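Thioesterase (Streptomyces sp. WAC02707, PDB 6VAP) probably hydrolyses acyl thioesters as a type II thioesterase of the alpha/beta-hydrolase superfamily, serving the borrelidin biosynthetic pathway. Local coordinates at residues A[8-20]-A[76-88]. Numbering follows the deposited sequence.
Sequences THSDVWIRQYRPA and LANQLFPVLRARV
At the edge of the alpha/beta-hydrolase sheet, the N-terminal turn around outermost strand 14-15 packs on helix 73-87, with Trp13 set against Leu80 and Arg87 reaching back to His9. Leu80 CB lies over one face of the Trp13 indole, and Leu80 CD1 reaches Trp13 CE3 at 3.7 Å. Gln79 OE1 meets the ring in plane at its edge, 3.7 Å from Trp13 CZ2, the amide turned 78° to the indole; Arg64 adds a cation-pi contact. Ile14, with CG1 beside its backbone N (chi1 -60°), sends CD1 among Val83 CG1, Leu84 CD2 and Arg87 CD; the approach of Ile14 CD1 to Leu84 CD2, 3.5 Å, is tight. Arg87, its chain bent at chi3 (71°), lays one guanidinium face on Ile14 CG2. Arg87 NH1 and NH2 both grip His9 O end-on, NH1 at 2.8 Å, while Arg87 NH2 also donates to Gln16 OE1 at 3.0 Å. That amide oxygen takes His9 N from the opposite face of its plane. Asp11 OD2 makes a long salt bridge to Arg87 NH1, 3.8 Å, and a water links the two groups, weakly on the arginine side. Asp11 OD1 accepts from Ile14 N at 2.6 Å, an Asx motif that shapes the turn. The guanidinium thus holds two acceptors, His9 O and Gln16 OE1, 2.9 Å apart with no hydrogen bond between them, and its positive charge probably offsets their mutual repulsion as well as the carboxylate's charge.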
ATOM      1  N   THR A   8     -19.010  12.397   4.274  1.00 49.32           N
ATOM      2  CA  THR A   8     -18.189  11.248   3.909  1.00 57.96           C
ATOM      3  C   THR A   8     -18.950   9.936   4.082  1.00 62.04           C
ATOM      4  O   THR A   8     -19.956   9.890   4.789  1.00 72.80           O
ATOM      5  CB  THR A   8     -16.895  11.169   4.751  1.00 52.33           C
ATOM      6  OG1 THR A   8     -17.180  10.551   6.018  1.00 54.41           O
ATOM      7  CG2 THR A   8     -16.290  12.554   4.961  1.00 50.59           C
ATOM      8  N   HIS A   9     -18.459   8.874   3.438  1.00 44.32           N
ATOM      9  CA  HIS A   9     -19.048   7.541   3.563  1.00 57.28           C
ATOM     10  C   HIS A   9     -17.918   6.532   3.711  1.00 55.64           C
ATOM     11  O   HIS A   9     -17.044   6.444   2.844  1.00 47.50           O
ATOM     12  CB  HIS A   9     -19.931   7.190   2.355  1.00 70.80           C
ATOM     13  CG  HIS A   9     -20.699   8.357   1.810  1.00 89.59           C
ATOM     14  ND1 HIS A   9     -20.103   9.365   1.078  1.00 91.85           N
ATOM     15  CD2 HIS A   9     -22.012   8.680   1.896  1.00 94.19           C
ATOM     16  CE1 HIS A   9     -21.017  10.255   0.734  1.00 92.50           C
ATOM     17  NE2 HIS A   9     -22.183   9.864   1.218  1.00 95.66           N
ATOM     18  N   SER A  10     -17.929   5.775   4.804  1.00 49.14           N
ATOM     19  CA  SER A  10     -16.914   4.765   5.062  1.00 49.06           C
ATOM     20  C   SER A  10     -17.577   3.444   5.446  1.00 49.22           C
ATOM     21  O   SER A  10     -18.688   3.406   5.984  1.00 40.39           O
ATOM     22  CB  SER A  10     -15.939   5.210   6.180  1.00 47.08           C
ATOM     23  OG  SER A  10     -15.488   6.546   6.001  1.00 42.97           O
ATOM     24  N   ASP A  11     -16.879   2.354   5.179  1.00 54.03           N
ATOM     25  CA  ASP A  11     -17.295   1.024   5.593  1.00 41.19           C
ATOM     26  C   ASP A  11     -16.176   0.415   6.443  1.00 40.46           C
ATOM     27  O   ASP A  11     -15.195   1.080   6.798  1.00 35.09           O
ATOM     28  CB  ASP A  11     -17.637   0.159   4.374  1.00 53.15           C
ATOM     29  CG  ASP A  11     -16.511   0.096   3.356  1.00 53.65           C
ATOM     30  OD1 ASP A  11     -15.396  -0.301   3.728  1.00 56.27           O
ATOM     31  OD2 ASP A  11     -16.750   0.445   2.183  1.00 58.11           O
ATOM     32  N   VAL A  12     -16.335  -0.865   6.780  1.00 37.54           N
ATOM     33  CA  VAL A  12     -15.380  -1.529   7.657  1.00 36.61           C
ATOM     34  C   VAL A  12     -14.007  -1.562   7.020  1.00 38.79           C
ATOM     35  O   VAL A  12     -12.989  -1.447   7.721  1.00 41.42           O
ATOM     36  CB  VAL A  12     -15.882  -2.946   8.006  1.00 46.46           C
ATOM     37  CG1 VAL A  12     -15.783  -3.872   6.801  1.00 48.83           C
ATOM     38  CG2 VAL A  12     -15.091  -3.512   9.174  1.00 42.60           C
ATOM     39  N   TRP A  13     -13.949  -1.683   5.689  1.00 30.40           N
ATOM     40  CA  TRP A  13     -12.659  -1.785   5.010  1.00 29.09           C
ATOM     41  C   TRP A  13     -12.084  -0.437   4.576  1.00 19.66           C
ATOM     42  O   TRP A  13     -10.870  -0.219   4.631  1.00 22.23           O
ATOM     43  CB  TRP A  13     -12.782  -2.672   3.756  1.00 31.54           C
ATOM     44  CG  TRP A  13     -12.792  -4.126   4.022  1.00 21.23           C
ATOM     45  CD1 TRP A  13     -13.896  -4.945   4.167  1.00 24.21           C
ATOM     46  CD2 TRP A  13     -11.650  -4.976   4.065  1.00 23.90           C
ATOM     47  NE1 TRP A  13     -13.484  -6.247   4.371  1.00 37.17           N
ATOM     48  CE2 TRP A  13     -12.118  -6.297   4.272  1.00 38.07           C
ATOM     49  CE3 TRP A  13     -10.276  -4.756   3.916  1.00 24.85           C
ATOM     50  CZ2 TRP A  13     -11.262  -7.375   4.396  1.00 41.91           C
ATOM     51  CZ3 TRP A  13      -9.425  -5.846   4.034  1.00 32.61           C
ATOM     52  CH2 TRP A  13      -9.925  -7.127   4.284  1.00 31.34           C
ATOM     53  N   ILE A  14     -12.935   0.463   4.110  1.00 35.09           N
ATOM     54  CA  ILE A  14     -12.508   1.640   3.363  1.00 27.34           C
ATOM     55  C   ILE A  14     -12.886   2.870   4.156  1.00 26.70           C
ATOM     56  O   ILE A  14     -14.075   3.134   4.354  1.00 24.38           O
ATOM     57  CB  ILE A  14     -13.136   1.687   1.961  1.00 38.57           C
ATOM     58  CG1 ILE A  14     -12.715   0.425   1.175  1.00 49.56           C
ATOM     59  CG2 ILE A  14     -12.702   2.955   1.245  1.00 38.18           C
ATOM     60  CD1 ILE A  14     -13.464   0.212  -0.102  1.00 49.07           C
ATOM     61  N   ARG A  15     -11.887   3.641   4.575  1.00 30.15           N
ATOM     62  CA  ARG A  15     -12.102   4.827   5.392  1.00 32.35           C
ATOM     63  C   ARG A  15     -11.889   6.062   4.522  1.00 22.87           C
ATOM     64  O   ARG A  15     -10.807   6.255   3.956  1.00 27.00           O
ATOM     65  CB  ARG A  15     -11.159   4.839   6.596  1.00 29.02           C
ATOM     66  CG  ARG A  15     -11.178   3.549   7.424  1.00 27.85           C
ATOM     67  CD  ARG A  15     -12.567   3.324   8.040  1.00 38.41           C
ATOM     68  NE  ARG A  15     -12.752   1.929   8.436  1.00 32.10           N
ATOM     69  CZ  ARG A  15     -12.579   1.461   9.666  1.00 37.17           C
ATOM     70  NH1 ARG A  15     -12.205   2.278  10.639  1.00 39.14           N
ATOM     71  NH2 ARG A  15     -12.784   0.168   9.914  1.00 38.15           N
ATOM     72  N   GLN A  16     -12.911   6.896   4.428  1.00 22.12           N
ATOM     73  CA  GLN A  16     -12.882   8.152   3.679  1.00 42.35           C
ATOM     74  C   GLN A  16     -12.870   9.266   4.719  1.00 28.63           C
ATOM     75  O   GLN A  16     -13.898   9.577   5.328  1.00 28.30           O
ATOM     76  CB  GLN A  16     -14.102   8.229   2.764  1.00 55.68           C
ATOM     77  CG  GLN A  16     -14.156   9.470   1.888  1.00 71.04           C
ATOM     78  CD  GLN A  16     -15.422   9.548   1.060  1.00 78.01           C
ATOM     79  OE1 GLN A  16     -16.347   8.777   1.262  1.00 78.53           O
ATOM     80  NE2 GLN A  16     -15.465  10.479   0.125  1.00 86.23           N
ATOM     81  N   TYR A  17     -11.703   9.875   4.912  1.00 28.64           N
ATOM     82  CA  TYR A  17     -11.539  10.827   6.000  1.00 25.87           C
ATOM     83  C   TYR A  17     -12.034  12.221   5.642  1.00 26.86           C
ATOM     84  O   TYR A  17     -12.431  12.965   6.540  1.00 37.11           O
ATOM     85  CB  TYR A  17     -10.069  10.858   6.408  1.00 28.40           C
ATOM     86  CG  TYR A  17      -9.623   9.577   7.066  1.00 27.78           C
ATOM     87  CD1 TYR A  17     -10.269   9.090   8.212  1.00 37.92           C
ATOM     88  CD2 TYR A  17      -8.527   8.875   6.577  1.00 35.65           C
ATOM     89  CE1 TYR A  17      -9.853   7.912   8.816  1.00 44.05           C
ATOM     90  CE2 TYR A  17      -8.118   7.694   7.150  1.00 27.53           C
ATOM     91  CZ  TYR A  17      -8.772   7.215   8.276  1.00 38.35           C
ATOM     92  OH  TYR A  17      -8.370   6.044   8.872  1.00 42.01           O
ATOM     93  N   ARG A  18     -11.992  12.605   4.372  1.00 26.41           N
ATOM     94  CA  ARG A  18     -12.396  13.931   3.951  1.00 31.79           C
ATOM     95  C   ARG A  18     -13.370  13.861   2.779  1.00 38.36           C
ATOM     96  O   ARG A  18     -13.366  12.896   2.014  1.00 38.83           O
ATOM     97  CB  ARG A  18     -11.165  14.753   3.553  1.00 40.80           C
ATOM     98  CG  ARG A  18     -10.164  14.989   4.674  1.00 47.38           C
ATOM     99  CD  ARG A  18     -10.581  16.108   5.593  1.00 70.51           C
ATOM    100  NE  ARG A  18      -9.506  16.493   6.505  1.00 88.45           N
ATOM    101  CZ  ARG A  18      -9.309  15.958   7.707  1.00109.86           C
ATOM    102  NH1 ARG A  18     -10.113  15.004   8.157  1.00117.85           N
ATOM    103  NH2 ARG A  18      -8.306  16.381   8.460  1.00118.26           N
ATOM    104  N   PRO A  19     -14.207  14.879   2.620  1.00 38.59           N
ATOM    105  CA  PRO A  19     -15.081  14.903   1.440  1.00 41.33           C
ATOM    106  C   PRO A  19     -14.286  15.194   0.182  1.00 36.60           C
ATOM    107  O   PRO A  19     -13.268  15.891   0.208  1.00 34.74           O
ATOM    108  CB  PRO A  19     -16.071  16.036   1.730  1.00 39.38           C
ATOM    109  CG  PRO A  19     -15.806  16.486   3.160  1.00 51.36           C
ATOM    110  CD  PRO A  19     -14.408  16.038   3.510  1.00 40.83           C
ATOM    111  N   ALA A  20     -14.787  14.687  -0.935  1.00 44.71           N
ATOM    112  CA  ALA A  20     -14.119  14.845  -2.217  1.00 41.73           C
ATOM    113  C   ALA A  20     -15.121  15.317  -3.262  1.00 49.66           C
ATOM    114  O   ALA A  20     -16.306  14.960  -3.207  1.00 36.07           O
ATOM    115  CB  ALA A  20     -13.468  13.540  -2.660  1.00 35.20           C
ATOM    116  N   LEU A  76      -5.992 -11.012   1.702  1.00 37.21           N
ATOM    117  CA  LEU A  76      -6.299  -9.589   1.851  1.00 29.73           C
ATOM    118  C   LEU A  76      -6.882  -9.023   0.562  1.00 20.26           C
ATOM    119  O   LEU A  76      -7.906  -8.331   0.574  1.00 25.26           O
ATOM    120  CB  LEU A  76      -5.053  -8.795   2.261  1.00 27.91           C
ATOM    121  CG  LEU A  76      -4.809  -8.675   3.768  1.00 27.58           C
ATOM    122  CD1 LEU A  76      -3.329  -8.338   4.021  1.00 41.65           C
ATOM    123  CD2 LEU A  76      -5.696  -7.656   4.387  1.00 30.75           C
ATOM    124  N   ALA A  77      -6.206  -9.265  -0.558  1.00 25.59           N
ATOM    125  CA  ALA A  77      -6.680  -8.772  -1.850  1.00 25.59           C
ATOM    126  C   ALA A  77      -8.033  -9.364  -2.250  1.00 23.33           C
ATOM    127  O   ALA A  77      -8.928  -8.643  -2.712  1.00 27.36           O
ATOM    128  CB  ALA A  77      -5.653  -9.092  -2.927  1.00 30.41           C
ATOM    129  N   ASN A  78      -8.176 -10.679  -2.142  1.00 23.20           N
ATOM    130  CA  ASN A  78      -9.406 -11.308  -2.578  1.00 24.70           C
ATOM    131  C   ASN A  78     -10.591 -10.801  -1.781  1.00 27.29           C
ATOM    132  O   ASN A  78     -11.674 -10.614  -2.336  1.00 29.33           O
ATOM    133  CB  ASN A  78      -9.257 -12.808  -2.449  1.00 26.49           C
ATOM    134  CG  ASN A  78      -8.426 -13.412  -3.566  1.00 27.58           C
ATOM    135  OD1 ASN A  78      -8.269 -12.821  -4.632  1.00 27.44           O
ATOM    136  ND2 ASN A  78      -7.876 -14.614  -3.313  1.00 34.54           N
ATOM    137  N   GLN A  79     -10.427 -10.608  -0.471  1.00 23.79           N
ATOM    138  CA  GLN A  79     -11.508 -10.046   0.339  1.00 24.03           C
ATOM    139  C   GLN A  79     -11.708  -8.557   0.047  1.00 35.13           C
ATOM    140  O   GLN A  79     -12.847  -8.056   0.046  1.00 23.95           O
ATOM    141  CB  GLN A  79     -11.200 -10.253   1.834  1.00 23.90           C
ATOM    142  CG  GLN A  79     -11.348 -11.680   2.296  1.00 36.01           C
ATOM    143  CD  GLN A  79     -11.398 -11.797   3.805  1.00 37.24           C
ATOM    144  OE1 GLN A  79     -11.975 -10.961   4.486  1.00 39.81           O
ATOM    145  NE2 GLN A  79     -10.790 -12.832   4.329  1.00 36.72           N
ATOM    146  N   LEU A  80     -10.613  -7.831  -0.200  1.00 23.02           N
ATOM    147  CA  LEU A  80     -10.718  -6.388  -0.343  1.00 22.04           C
ATOM    148  C   LEU A  80     -11.235  -5.991  -1.717  1.00 26.16           C
ATOM    149  O   LEU A  80     -11.925  -4.975  -1.837  1.00 33.80           O
ATOM    150  CB  LEU A  80      -9.355  -5.762  -0.080  1.00 26.91           C
ATOM    151  CG  LEU A  80      -9.181  -4.296  -0.354  1.00 24.60           C
ATOM    152  CD1 LEU A  80     -10.179  -3.462   0.473  1.00 22.52           C
ATOM    153  CD2 LEU A  80      -7.731  -3.906  -0.021  1.00 34.04           C
ATOM    154  N   PHE A  81     -10.947  -6.781  -2.749  1.00 23.75           N
ATOM    155  CA  PHE A  81     -11.275  -6.344  -4.101  1.00 29.99           C
ATOM    156  C   PHE A  81     -12.753  -6.122  -4.295  1.00 27.96           C
ATOM    157  O   PHE A  81     -13.105  -5.055  -4.827  1.00 24.97           O
ATOM    158  CB  PHE A  81     -10.726  -7.337  -5.118  1.00 33.30           C
ATOM    159  CG  PHE A  81     -10.838  -6.852  -6.538  1.00 39.36           C
ATOM    160  CD1 PHE A  81     -10.318  -5.606  -6.912  1.00 35.84           C
ATOM    161  CD2 PHE A  81     -11.450  -7.632  -7.500  1.00 37.16           C
ATOM    162  CE1 PHE A  81     -10.435  -5.161  -8.204  1.00 35.20           C
ATOM    163  CE2 PHE A  81     -11.542  -7.186  -8.804  1.00 46.73           C
ATOM    164  CZ  PHE A  81     -11.042  -5.948  -9.150  1.00 36.81           C
ATOM    165  N   PRO A  82     -13.654  -7.065  -3.953  1.00 24.49           N
ATOM    166  CA  PRO A  82     -15.091  -6.810  -4.137  1.00 27.79           C
ATOM    167  C   PRO A  82     -15.572  -5.564  -3.440  1.00 25.36           C
ATOM    168  O   PRO A  82     -16.494  -4.901  -3.928  1.00 28.24           O
ATOM    169  CB  PRO A  82     -15.757  -8.064  -3.549  1.00 29.80           C
ATOM    170  CG  PRO A  82     -14.649  -9.052  -3.327  1.00 27.04           C
ATOM    171  CD  PRO A  82     -13.400  -8.328  -3.230  1.00 24.91           C
ATOM    172  N   VAL A  83     -15.003  -5.249  -2.283  1.00 29.19           N
ATOM    173  CA  VAL A  83     -15.401  -4.047  -1.564  1.00 40.86           C
ATOM    174  C   VAL A  83     -14.957  -2.811  -2.330  1.00 31.65           C
ATOM    175  O   VAL A  83     -15.743  -1.884  -2.553  1.00 27.91           O
ATOM    176  CB  VAL A  83     -14.819  -4.055  -0.140  1.00 36.12           C
ATOM    177  CG1 VAL A  83     -15.281  -2.837   0.638  1.00 48.43           C
ATOM    178  CG2 VAL A  83     -15.249  -5.354   0.579  1.00 35.14           C
ATOM    179  N   LEU A  84     -13.677  -2.766  -2.722  1.00 37.99           N
ATOM    180  CA  LEU A  84     -13.207  -1.644  -3.528  1.00 25.77           C
ATOM    181  C   LEU A  84     -13.925  -1.575  -4.860  1.00 33.23           C
ATOM    182  O   LEU A  84     -14.158  -0.477  -5.367  1.00 37.28           O
ATOM    183  CB  LEU A  84     -11.705  -1.737  -3.764  1.00 29.20           C
ATOM    184  CG  LEU A  84     -10.861  -1.275  -2.580  1.00 35.85           C
ATOM    185  CD1 LEU A  84      -9.448  -1.778  -2.789  1.00 41.93           C
ATOM    186  CD2 LEU A  84     -10.890   0.261  -2.444  1.00 40.14           C
ATOM    187  N   ARG A  85     -14.280  -2.726  -5.439  1.00 37.52           N
ATOM    188  CA  ARG A  85     -15.041  -2.744  -6.688  1.00 49.79           C
ATOM    189  C   ARG A  85     -16.325  -1.920  -6.582  1.00 48.45           C
ATOM    190  O   ARG A  85     -16.648  -1.136  -7.483  1.00 53.71           O
ATOM    191  CB  ARG A  85     -15.377  -4.182  -7.071  1.00 51.95           C
ATOM    192  CG  ARG A  85     -14.291  -4.895  -7.820  1.00 59.79           C
ATOM    193  CD  ARG A  85     -14.860  -6.028  -8.665  1.00 55.38           C
ATOM    194  NE  ARG A  85     -15.491  -5.515  -9.873  1.00 57.38           N
ATOM    195  CZ  ARG A  85     -15.627  -6.213 -10.993  1.00 59.36           C
ATOM    196  NH1 ARG A  85     -15.177  -7.463 -11.049  1.00 62.01           N
ATOM    197  NH2 ARG A  85     -16.218  -5.665 -12.051  1.00 57.90           N
ATOM    198  N   ALA A  86     -17.084  -2.095  -5.494  1.00 44.40           N
ATOM    199  CA  ALA A  86     -18.353  -1.383  -5.345  1.00 42.33           C
ATOM    200  C   ALA A  86     -18.175   0.123  -5.173  1.00 42.39           C
ATOM    201  O   ALA A  86     -19.120   0.877  -5.408  1.00 52.36           O
ATOM    202  CB  ALA A  86     -19.129  -1.950  -4.153  1.00 43.03           C
ATOM    203  N   ARG A  87     -16.995   0.574  -4.768  1.00 30.44           N
ATOM    204  CA  ARG A  87     -16.702   1.986  -4.567  1.00 48.80           C
ATOM    205  C   ARG A  87     -15.913   2.598  -5.711  1.00 54.61           C
ATOM    206  O   ARG A  87     -15.990   3.814  -5.924  1.00 41.54           O
ATOM    207  CB  ARG A  87     -15.879   2.190  -3.293  1.00 51.62           C
ATOM    208  CG  ARG A  87     -16.628   1.922  -2.022  1.00 61.94           C
ATOM    209  CD  ARG A  87     -15.890   2.531  -0.856  1.00 53.35           C
ATOM    210  NE  ARG A  87     -15.967   3.996  -0.870  1.00 51.54           N
ATOM    211  CZ  ARG A  87     -16.221   4.743   0.196  1.00 42.60           C
ATOM    212  NH1 ARG A  87     -16.443   4.177   1.372  1.00 49.50           N
ATOM    213  NH2 ARG A  87     -16.244   6.059   0.078  1.00 42.45           N
ATOM    214  N   VAL A  88     -15.146   1.771  -6.430  1.00 46.53           N
ATOM    215  CA  VAL A  88     -14.204   2.257  -7.425  1.00 44.48           C
ATOM    216  C   VAL A  88     -14.925   3.200  -8.369  1.00 28.98           C
ATOM    217  O   VAL A  88     -16.027   2.915  -8.839  1.00 32.33           O
ATOM    218  CB  VAL A  88     -13.580   1.068  -8.180  1.00 54.12           C
ATOM    219  CG1 VAL A  88     -14.632   0.401  -9.095  1.00 66.66           C
ATOM    220  CG2 VAL A  88     -12.372   1.525  -8.989  1.00 53.92           C
TER
HETATM  221  O   HOH W   1     -18.352   2.012   1.141  1.00 48.20           O